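PDB 4AXH: (R)-specific secondary-alkylsulfatase from Pseudomonas sp., which hydrolyses secondary alkyl sulfates enantioselectively with strict inversion of configuration, giving (S)-alcohols and sulfate by means of a two-zinc active site. Local coordinates for residues A312-L320 with Y412-N423; A330-L341 with L369-N380. All blocks are in the same frame, centred on the assembly; numbering follows the deposited sequence.

How the interactions relate
Both contacts are buried; the centre of interaction 1 lies about 13 Å from the centre of the chain, that of interaction 2 about 21 Å. Interaction 2 is nested within the chain loop that interaction 1 closes. Interaction 1 joins irregular segments and the start of helix 420-431 beside the sulfate site, largely through backbone and amide hydrogen bonds, and reaches the second subunit by packing, such as L320 on F434 of that subunit. Interaction 2 joins two helices by apolar interlocking and a ring stack, and does so through salt bridges where it meets that subunit. Helix 362-388 connects them: the Y376 hydroxyl bonds to the H317 backbone N, and the D371 carboxylate to the Y412 hydroxyl.

Interaction 1: residues A312-L320 with Y412-N423; sequences APPAMHNLL and YLRSYYGALSTN
N423 turns CG away from its own carbonyl carbon (chi1 -75°), which carries its amide to the 312-320 loop, while M316 holds CG opposite its backbone nitrogen (chi1 -172°) and extends past that amide toward L420. The contact docks a sulfate-binding loop of the metallo-beta-lactamase fold onto the alkylsulfatase dimerisation region, where helix 420-431 begins. Asparagine suits its place because its amide both gives and accepts: ND2 donates to O of H317 at 3.0 Å, nearly in line with the carbonyl and in the amide plane, and OD1 accepts from N of L319 at 2.8 Å, this donor lying above the amide plane. The two bonds together fix the rotation of the amide. M316 lays its flexible thioether alongside, with SD near ND2 of N423 and CE against CB of L420, and its backbone is tied at both ends. Its N donates to O of R414 at 2.9 Å, and its O accepts from N of G418 at 2.7 Å. With no side chain, G418 lets O of H317 lie beside its CA. Nearer the active site, the ring edge of Y417 points at the face of H317 in an offset edge-to-face pair, centroids 5.2 Å apart and planes at 89°. ND1 of H317 accepts from N of N318, which, with a further bond at NE2, would help set the turn of the imidazole beside the zinc ligand E291. N318 and Y417 both bind sulfate, and they meet directly: ND2 of N318 lies 3.4 Å from CE2 of Y417.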
loop_
_atom_site.group_PDB
_atom_site.type_symbol
_atom_site.label_atom_id
_atom_site.label_comp_id
_atom_site.label_asym_id
_atom_site.label_seq_id
_atom_site.Cartn_x
_atom_site.Cartn_y
_atom_site.Cartn_z
ATOM N N ALA A 312 14.673 15.100 1.395
ATOM C CA ALA A 312 14.238 16.277 0.666
ATOM C C ALA A 312 15.212 16.610 -0.448
ATOM O O ALA A 312 15.849 17.660 -0.408
ATOM C CB ALA A 312 14.079 17.453 1.627
ATOM N N PRO A 313 15.332 15.759 -1.485
ATOM C CA PRO A 313 16.288 16.069 -2.561
ATOM C C PRO A 313 15.754 17.076 -3.600
ATOM O O PRO A 313 14.552 17.339 -3.637
ATOM C CB PRO A 313 16.561 14.686 -3.161
ATOM C CG PRO A 313 15.306 13.932 -2.977
ATOM C CD PRO A 313 14.648 14.469 -1.738
ATOM N N PRO A 314 16.626 17.620 -4.471
ATOM C CA PRO A 314 16.186 18.614 -5.472
ATOM C C PRO A 314 15.486 18.050 -6.708
ATOM O O PRO A 314 15.870 18.358 -7.850
ATOM C CB PRO A 314 17.473 19.351 -5.857
ATOM C CG PRO A 314 18.546 18.779 -5.051
ATOM C CD PRO A 314 18.083 17.464 -4.514
ATOM N N ALA A 315 14.441 17.233 -6.462
ATOM C CA ALA A 315 13.533 16.576 -7.405
ATOM C C ALA A 315 12.464 15.913 -6.574
ATOM O O ALA A 315 12.686 15.658 -5.387
ATOM C CB ALA A 315 14.272 15.512 -8.216
ATOM N N MET A 316 11.301 15.646 -7.165
ATOM C CA MET A 316 10.226 14.947 -6.475
ATOM C C MET A 316 10.704 13.519 -6.289
ATOM O O MET A 316 11.282 12.958 -7.220
ATOM C CB MET A 316 8.931 14.967 -7.309
ATOM C CG MET A 316 7.745 14.413 -6.544
ATOM S SD MET A 316 6.201 14.397 -7.455
ATOM C CE MET A 316 5.428 15.950 -6.919
ATOM N N HIS A 317 10.541 12.948 -5.087
ATOM C CA HIS A 317 10.966 11.557 -4.859
ATOM C C HIS A 317 9.779 10.622 -5.123
ATOM O O HIS A 317 8.676 11.090 -5.475
ATOM C CB HIS A 317 11.535 11.379 -3.439
ATOM C CG HIS A 317 12.656 10.387 -3.298
ATOM N ND1 HIS A 317 12.631 9.145 -3.947
ATOM C CD2 HIS A 317 13.771 10.455 -2.527
ATOM C CE1 HIS A 317 13.730 8.510 -3.562
ATOM N NE2 HIS A 317 14.450 9.250 -2.705
ATOM N N ASN A 318 9.987 9.309 -4.987
ATOM C CA ASN A 318 8.909 8.359 -5.256
ATOM C C ASN A 318 8.099 8.005 -4.028
ATOM O O ASN A 318 8.667 7.794 -2.960
ATOM C CB ASN A 318 9.479 7.066 -5.833
ATOM C CG ASN A 318 9.929 7.149 -7.266
ATOM O OD1 ASN A 318 9.137 7.411 -8.221
ATOM N ND2 ASN A 318 11.194 6.804 -7.462
ATOM N N LEU A 319 6.784 7.870 -4.197
ATOM C CA LEU A 319 5.912 7.339 -3.155
ATOM C C LEU A 319 5.768 5.831 -3.471
ATOM O O LEU A 319 5.509 5.023 -2.580
ATOM C CB LEU A 319 4.542 8.055 -3.097
ATOM C CG LEU A 319 4.602 9.477 -2.592
ATOM C CD1 LEU A 319 3.261 10.160 -2.725
ATOM C CD2 LEU A 319 5.155 9.552 -1.157
ATOM N N LEU A 320 5.976 5.474 -4.756
ATOM C CA LEU A 320 5.962 4.123 -5.316
ATOM C C LEU A 320 7.082 4.005 -6.340
ATOM O O LEU A 320 6.898 4.433 -7.491
ATOM C CB LEU A 320 4.581 3.743 -5.954
ATOM C CG LEU A 320 4.437 2.285 -6.433
ATOM C CD1 LEU A 320 4.195 1.351 -5.272
ATOM C CD2 LEU A 320 3.314 2.133 -7.425
ATOM N N TYR A 412 13.845 22.429 -8.085
ATOM C CA TYR A 412 14.037 21.360 -7.125
ATOM C C TYR A 412 12.770 20.583 -6.718
ATOM O O TYR A 412 12.836 19.681 -5.868
ATOM C CB TYR A 412 14.771 21.928 -5.903
ATOM C CG TYR A 412 14.106 23.106 -5.210
ATOM C CD1 TYR A 412 13.153 22.910 -4.220
ATOM C CD2 TYR A 412 14.499 24.401 -5.477
ATOM C CE1 TYR A 412 12.586 23.979 -3.542
ATOM C CE2 TYR A 412 13.949 25.478 -4.798
ATOM C CZ TYR A 412 12.998 25.263 -3.828
ATOM O OH TYR A 412 12.462 26.349 -3.188
ATOM N N LEU A 413 11.620 20.923 -7.312
ATOM C CA LEU A 413 10.322 20.290 -7.050
ATOM C C LEU A 413 9.779 19.586 -8.280
ATOM O O LEU A 413 8.727 18.958 -8.191
ATOM C CB LEU A 413 9.340 21.372 -6.574
ATOM C CG LEU A 413 9.028 21.509 -5.080
ATOM C CD1 LEU A 413 10.200 21.104 -4.154
ATOM C CD2 LEU A 413 8.573 22.858 -4.801
ATOM N N ARG A 414 10.502 19.652 -9.421
ATOM C CA ARG A 414 10.121 19.013 -10.688
ATOM C C ARG A 414 10.121 17.487 -10.591
ATOM O O ARG A 414 10.839 16.877 -9.771
ATOM C CB ARG A 414 11.036 19.462 -11.858
ATOM C CG ARG A 414 11.258 20.985 -12.067
ATOM C CD ARG A 414 9.995 21.755 -12.368
ATOM N NE ARG A 414 9.329 21.196 -13.541
ATOM C CZ ARG A 414 8.088 21.464 -13.907
ATOM N NH1 ARG A 414 7.328 22.273 -13.173
ATOM N NH2 ARG A 414 7.582 20.907 -14.999
ATOM N N SER A 415 9.344 16.864 -11.491
ATOM C CA SER A 415 9.177 15.411 -11.594
ATOM C C SER A 415 10.335 14.693 -12.327
ATOM O O SER A 415 10.127 14.089 -13.368
ATOM C CB SER A 415 7.832 15.102 -12.223
ATOM O OG SER A 415 6.824 15.639 -11.385
ATOM N N TYR A 416 11.540 14.754 -11.773
ATOM C CA TYR A 416 12.723 14.138 -12.384
ATOM C C TYR A 416 12.967 12.710 -11.932
ATOM O O TYR A 416 13.593 11.963 -12.664
ATOM C CB TYR A 416 13.977 14.951 -12.061
ATOM C CG TYR A 416 13.996 16.384 -12.563
ATOM C CD1 TYR A 416 13.811 16.674 -13.909
ATOM C CD2 TYR A 416 14.323 17.435 -11.712
ATOM C CE1 TYR A 416 13.876 17.986 -14.385
ATOM C CE2 TYR A 416 14.426 18.748 -12.184
ATOM C CZ TYR A 416 14.206 19.019 -13.524
ATOM O OH TYR A 416 14.302 20.307 -13.998
ATOM N N TYR A 417 12.560 12.347 -10.713
ATOM C CA TYR A 417 12.758 11.012 -10.157
ATOM C C TYR A 417 11.404 10.438 -9.920
ATOM O O TYR A 417 10.973 9.561 -10.665
ATOM C CB TYR A 417 13.564 11.093 -8.848
ATOM C CG TYR A 417 14.228 9.790 -8.476
ATOM C CD1 TYR A 417 15.345 9.336 -9.163
ATOM C CD2 TYR A 417 13.775 9.035 -7.393
ATOM C CE1 TYR A 417 15.970 8.139 -8.820
ATOM C CE2 TYR A 417 14.392 7.843 -7.038
ATOM C CZ TYR A 417 15.481 7.385 -7.767
ATOM O OH TYR A 417 16.102 6.194 -7.446
ATOM N N GLY A 418 10.696 10.991 -8.946
ATOM C CA GLY A 418 9.302 10.648 -8.699
ATOM C C GLY A 418 8.443 11.321 -9.757
ATOM O O GLY A 418 8.873 12.283 -10.412
ATOM N N ALA A 419 7.236 10.828 -9.965
ATOM C CA ALA A 419 6.377 11.487 -10.921
ATOM C C ALA A 419 5.093 11.927 -10.221
ATOM O O ALA A 419 4.601 11.213 -9.337
ATOM C CB ALA A 419 6.092 10.575 -12.076
ATOM N N LEU A 420 4.596 13.137 -10.557
ATOM C CA LEU A 420 3.384 13.686 -9.946
ATOM C C LEU A 420 2.179 12.801 -10.247
ATOM O O LEU A 420 1.421 12.467 -9.332
ATOM C CB LEU A 420 3.169 15.166 -10.347
ATOM C CG LEU A 420 1.766 15.795 -10.179
ATOM C CD1 LEU A 420 1.428 16.065 -8.741
ATOM C CD2 LEU A 420 1.675 17.067 -10.975
ATOM N N SER A 421 2.057 12.344 -11.491
ATOM C CA SER A 421 0.986 11.428 -11.907
ATOM C C SER A 421 1.056 10.095 -11.115
ATOM O O SER A 421 0.072 9.707 -10.480
ATOM C CB SER A 421 1.084 11.177 -13.405
ATOM O OG SER A 421 2.366 10.660 -13.732
ATOM N N THR A 422 2.251 9.439 -11.108
ATOM C CA THR A 422 2.522 8.174 -10.418
ATOM C C THR A 422 2.204 8.278 -8.930
ATOM O O THR A 422 1.500 7.407 -8.403
ATOM C CB THR A 422 3.979 7.776 -10.661
ATOM O OG1 THR A 422 4.236 7.802 -12.062
ATOM C CG2 THR A 422 4.352 6.434 -10.029
ATOM N N ASN A 423 2.720 9.349 -8.265
ATOM C CA ASN A 423 2.541 9.613 -6.845
ATOM C C ASN A 423 1.110 9.866 -6.468
ATOM O O ASN A 423 0.698 9.389 -5.415
ATOM C CB ASN A 423 3.453 10.733 -6.373
ATOM C CG ASN A 423 4.899 10.303 -6.233
ATOM O OD1 ASN A 423 5.236 9.095 -6.185
ATOM N ND2 ASN A 423 5.790 11.294 -6.157
#

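Interaction 2: residues A330-L341 with L369-N380; sequences AKAWAGYIDASL and LADQRDMYAFLN
OD1 of D338 takes two arginines: a weak 3.3 Å salt bridge from NH1 of R373 across the helix pair, and R595 of the second subunit. The guanidinium brings this oxygen to its edge but stands at 83° to the carboxylate plane. Side-on, NE and NH2 of R373 both bond to OD1 of D374, the latter at 2.7 Å, from one face of that carboxylate; its other oxygen pairs with R588 of the second subunit. Beneath this charged flank, the helical segments 330-341 and 369-380 run antiparallel, their axes at closest 7.9 Å apart and at 161°. Small A334 allows this closeness, its CB lying over O of R373 and 3.9 Å from CB of A377. I337, R373 and Y376 pack knobs-into-holes. I337, with CG2 opposite its backbone nitrogen, drives that methyl among L369, Q372 and R373, and sends CD1 to CD2 of Y376, 3.6 Å away. On the opposite flank, toward the zinc site, the five-membered ring of W333 stacks face to face on Y376, planes 10° apart, while its NE1 bonds to O of N311. L341 packs at the L369 end, with CD2 on CB of A370. Apolar fit and ring stack make most of the joint; the charged flank adds a weak bridge between the helices and pairs with the second subunit, where D374, bound to R373 and that subunit's R588, probably balances both charges.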
loop_
_atom_site.group_PDB
_atom_site.type_symbol
_atom_site.label_atom_id
_atom_site.label_comp_id
_atom_site.label_asym_id
_atom_site.label_seq_id
_atom_site.Cartn_x
_atom_site.Cartn_y
_atom_site.Cartn_z
ATOM N N ALA A 330 3.330 9.883 2.421
ATOM C CA ALA A 330 3.580 11.305 2.119
ATOM C C ALA A 330 3.253 12.185 3.316
ATOM O O ALA A 330 3.984 13.153 3.557
ATOM C CB ALA A 330 2.787 11.749 0.891
ATOM N N LYS A 331 2.202 11.818 4.099
ATOM C CA LYS A 331 1.802 12.550 5.311
ATOM C C LYS A 331 2.932 12.553 6.359
ATOM O O LYS A 331 3.268 13.606 6.899
ATOM C CB LYS A 331 0.462 12.003 5.877
ATOM C CG LYS A 331 0.145 12.377 7.327
ATOM C CD LYS A 331 -1.164 13.160 7.486
ATOM C CE LYS A 331 -0.966 14.670 7.500
ATOM N NZ LYS A 331 -0.786 15.240 6.133
ATOM N N ALA A 332 3.541 11.386 6.592
ATOM C CA ALA A 332 4.632 11.264 7.563
ATOM C C ALA A 332 5.895 11.974 7.062
ATOM O O ALA A 332 6.593 12.656 7.831
ATOM C CB ALA A 332 4.907 9.788 7.863
ATOM N N TRP A 333 6.155 11.826 5.758
ATOM C CA TRP A 333 7.271 12.471 5.074
ATOM C C TRP A 333 7.201 14.015 5.254
ATOM O O TRP A 333 8.160 14.598 5.758
ATOM C CB TRP A 333 7.233 12.100 3.579
ATOM C CG TRP A 333 8.549 12.152 2.865
ATOM C CD1 TRP A 333 9.575 13.045 3.058
ATOM C CD2 TRP A 333 8.919 11.346 1.744
ATOM N NE1 TRP A 333 10.564 12.841 2.124
ATOM C CE2 TRP A 333 10.191 11.796 1.308
ATOM C CE3 TRP A 333 8.292 10.266 1.063
ATOM C CZ2 TRP A 333 10.872 11.179 0.244
ATOM C CZ3 TRP A 333 8.936 9.706 -0.024
ATOM C CH2 TRP A 333 10.231 10.127 -0.394
ATOM N N ALA A 334 6.043 14.649 4.914
ATOM C CA ALA A 334 5.849 16.090 5.084
ATOM C C ALA A 334 6.032 16.533 6.546
ATOM O O ALA A 334 6.670 17.564 6.792
ATOM C CB ALA A 334 4.495 16.527 4.545
ATOM N N GLY A 335 5.553 15.723 7.489
ATOM C CA GLY A 335 5.698 15.967 8.926
ATOM C C GLY A 335 7.132 15.986 9.431
ATOM O O GLY A 335 7.468 16.748 10.358
ATOM N N TYR A 336 8.001 15.141 8.817
ATOM C CA TYR A 336 9.419 15.068 9.183
ATOM C C TYR A 336 10.230 16.228 8.578
ATOM O O TYR A 336 11.230 16.671 9.152
ATOM C CB TYR A 336 10.007 13.717 8.742
ATOM C CG TYR A 336 9.557 12.525 9.567
ATOM C CD1 TYR A 336 9.612 12.555 10.956
ATOM C CD2 TYR A 336 9.148 11.345 8.958
ATOM C CE1 TYR A 336 9.231 11.464 11.721
ATOM C CE2 TYR A 336 8.754 10.247 9.713
ATOM C CZ TYR A 336 8.803 10.310 11.098
ATOM O OH TYR A 336 8.487 9.220 11.866
ATOM N N ILE A 337 9.827 16.688 7.390
ATOM C CA ILE A 337 10.469 17.822 6.719
ATOM C C ILE A 337 10.184 19.065 7.592
ATOM O O ILE A 337 11.111 19.777 7.969
ATOM C CB ILE A 337 9.975 17.986 5.235
ATOM C CG1 ILE A 337 10.489 16.823 4.358
ATOM C CG2 ILE A 337 10.438 19.335 4.677
ATOM C CD1 ILE A 337 9.841 16.606 3.043
ATOM N N ASP A 338 8.896 19.243 7.984
ATOM C CA ASP A 338 8.410 20.344 8.813
ATOM C C ASP A 338 9.050 20.333 10.187
ATOM O O ASP A 338 9.407 21.395 10.690
ATOM C CB ASP A 338 6.886 20.262 8.904
ATOM C CG ASP A 338 6.176 21.475 9.469
ATOM O OD1 ASP A 338 6.604 22.619 9.148
ATOM O OD2 ASP A 338 5.123 21.280 10.144
ATOM N N ALA A 339 9.242 19.138 10.789
ATOM C CA ALA A 339 9.895 19.025 12.100
ATOM C C ALA A 339 11.359 19.408 11.981
ATOM O O ALA A 339 11.906 20.052 12.896
ATOM C CB ALA A 339 9.737 17.638 12.665
ATOM N N SER A 340 11.973 19.112 10.826
ATOM C CA SER A 340 13.339 19.547 10.584
ATOM C C SER A 340 13.374 21.084 10.361
ATOM O O SER A 340 14.303 21.727 10.824
ATOM C CB SER A 340 13.987 18.764 9.437
ATOM O OG SER A 340 13.778 19.309 8.142
ATOM N N LEU A 341 12.333 21.669 9.727
ATOM C CA LEU A 341 12.265 23.119 9.503
ATOM C C LEU A 341 12.194 23.886 10.824
ATOM O O LEU A 341 12.931 24.856 11.009
ATOM C CB LEU A 341 11.084 23.522 8.578
ATOM C CG LEU A 341 10.922 25.051 8.189
ATOM C CD1 LEU A 341 12.201 25.639 7.599
ATOM C CD2 LEU A 341 9.832 25.220 7.147
ATOM N N LEU A 369 12.933 23.880 2.365
ATOM C CA LEU A 369 12.247 22.992 3.302
ATOM C C LEU A 369 10.748 23.125 3.295
ATOM O O LEU A 369 10.049 22.123 3.178
ATOM C CB LEU A 369 12.790 23.141 4.722
ATOM C CG LEU A 369 14.173 22.548 4.935
ATOM C CD1 LEU A 369 14.598 22.701 6.371
ATOM C CD2 LEU A 369 14.215 21.096 4.458
ATOM N N ALA A 370 10.235 24.351 3.362
ATOM C CA ALA A 370 8.809 24.588 3.352
ATOM C C ALA A 370 8.180 24.151 2.045
ATOM O O ALA A 370 7.086 23.600 2.073
ATOM C CB ALA A 370 8.536 26.041 3.616
ATOM N N ASP A 371 8.872 24.341 0.897
ATOM C CA ASP A 371 8.389 23.914 -0.436
ATOM C C ASP A 371 8.303 22.380 -0.484
ATOM O O ASP A 371 7.286 21.849 -0.928
ATOM C CB ASP A 371 9.305 24.442 -1.559
ATOM C CG ASP A 371 9.236 25.938 -1.867
ATOM O OD1 ASP A 371 8.405 26.632 -1.270
ATOM O OD2 ASP A 371 10.005 26.403 -2.721
ATOM N N GLN A 372 9.363 21.689 0.027
ATOM C CA GLN A 372 9.475 20.227 0.106
ATOM C C GLN A 372 8.324 19.679 0.933
ATOM O O GLN A 372 7.546 18.881 0.418
ATOM C CB GLN A 372 10.838 19.806 0.695
ATOM C CG GLN A 372 12.063 20.051 -0.216
ATOM C CD GLN A 372 12.191 19.136 -1.422
ATOM O OE1 GLN A 372 11.723 17.994 -1.432
ATOM N NE2 GLN A 372 12.866 19.613 -2.459
ATOM N N ARG A 373 8.160 20.183 2.168
ATOM C CA ARG A 373 7.069 19.845 3.083
ATOM C C ARG A 373 5.739 19.988 2.369
ATOM O O ARG A 373 5.027 19.012 2.250
ATOM C CB ARG A 373 7.096 20.760 4.335
ATOM C CG ARG A 373 5.815 20.668 5.166
ATOM C CD ARG A 373 5.541 21.915 5.960
ATOM N NE ARG A 373 5.119 23.037 5.127
ATOM C CZ ARG A 373 5.330 24.310 5.436
ATOM N NH1 ARG A 373 5.943 24.631 6.558
ATOM N NH2 ARG A 373 4.933 25.271 4.616
ATOM N N ASP A 374 5.450 21.176 1.836
ATOM C CA ASP A 374 4.240 21.480 1.081
ATOM C C ASP A 374 3.998 20.529 -0.098
ATOM O O ASP A 374 2.844 20.210 -0.344
ATOM C CB ASP A 374 4.259 22.936 0.574
ATOM C CG ASP A 374 4.064 24.019 1.615
ATOM O OD1 ASP A 374 3.697 23.686 2.769
ATOM O OD2 ASP A 374 4.259 25.208 1.272
ATOM N N MET A 375 5.065 20.097 -0.826
ATOM C CA MET A 375 4.954 19.187 -1.986
ATOM C C MET A 375 4.401 17.828 -1.587
ATOM O O MET A 375 3.508 17.314 -2.262
ATOM C CB MET A 375 6.277 19.073 -2.730
ATOM C CG MET A 375 6.287 18.040 -3.816
ATOM S SD MET A 375 7.864 17.803 -4.676
ATOM C CE MET A 375 9.006 17.605 -3.365
ATOM N N TYR A 376 4.890 17.282 -0.462
ATOM C CA TYR A 376 4.424 16.001 0.028
ATOM C C TYR A 376 3.050 16.065 0.636
ATOM O O TYR A 376 2.219 15.204 0.315
ATOM C CB TYR A 376 5.480 15.290 0.904
ATOM C CG TYR A 376 6.703 14.892 0.097
ATOM C CD1 TYR A 376 6.621 13.916 -0.895
ATOM C CD2 TYR A 376 7.907 15.572 0.244
ATOM C CE1 TYR A 376 7.710 13.617 -1.706
ATOM C CE2 TYR A 376 9.010 15.261 -0.544
ATOM C CZ TYR A 376 8.909 14.274 -1.515
ATOM O OH TYR A 376 9.993 13.932 -2.296
ATOM N N ALA A 377 2.758 17.122 1.435
ATOM C CA ALA A 377 1.428 17.287 2.036
ATOM C C ALA A 377 0.401 17.481 0.954
ATOM O O ALA A 377 -0.695 16.926 1.067
ATOM C CB ALA A 377 1.403 18.446 3.009
ATOM N N PHE A 378 0.773 18.169 -0.149
ATOM C CA PHE A 378 -0.125 18.365 -1.283
ATOM C C PHE A 378 -0.479 17.012 -1.925
ATOM O O PHE A 378 -1.643 16.752 -2.250
ATOM C CB PHE A 378 0.473 19.319 -2.331
ATOM C CG PHE A 378 -0.235 19.329 -3.655
ATOM C CD1 PHE A 378 -1.469 19.961 -3.797
ATOM C CD2 PHE A 378 0.307 18.672 -4.761
ATOM C CE1 PHE A 378 -2.138 19.973 -5.037
ATOM C CE2 PHE A 378 -0.377 18.650 -5.991
ATOM C CZ PHE A 378 -1.602 19.304 -6.116
ATOM N N LEU A 379 0.520 16.169 -2.122
ATOM C CA LEU A 379 0.296 14.878 -2.745
ATOM C C LEU A 379 -0.729 14.089 -1.971
ATOM O O LEU A 379 -1.732 13.694 -2.550
ATOM C CB LEU A 379 1.609 14.103 -2.951
ATOM C CG LEU A 379 2.476 14.590 -4.089
ATOM C CD1 LEU A 379 3.881 14.000 -3.970
ATOM C CD2 LEU A 379 1.850 14.272 -5.440
ATOM N N ASN A 380 -0.539 13.989 -0.659
ATOM C CA ASN A 380 -1.446 13.298 0.239
ATOM C C ASN A 380 -2.837 13.975 0.274
ATOM O O ASN A 380 -3.837 13.349 -0.083
ATOM C CB ASN A 380 -0.828 13.249 1.639
ATOM C CG ASN A 380 -1.617 12.420 2.601
ATOM O OD1 ASN A 380 -1.487 11.190 2.644
ATOM N ND2 ASN A 380 -2.465 13.075 3.388
#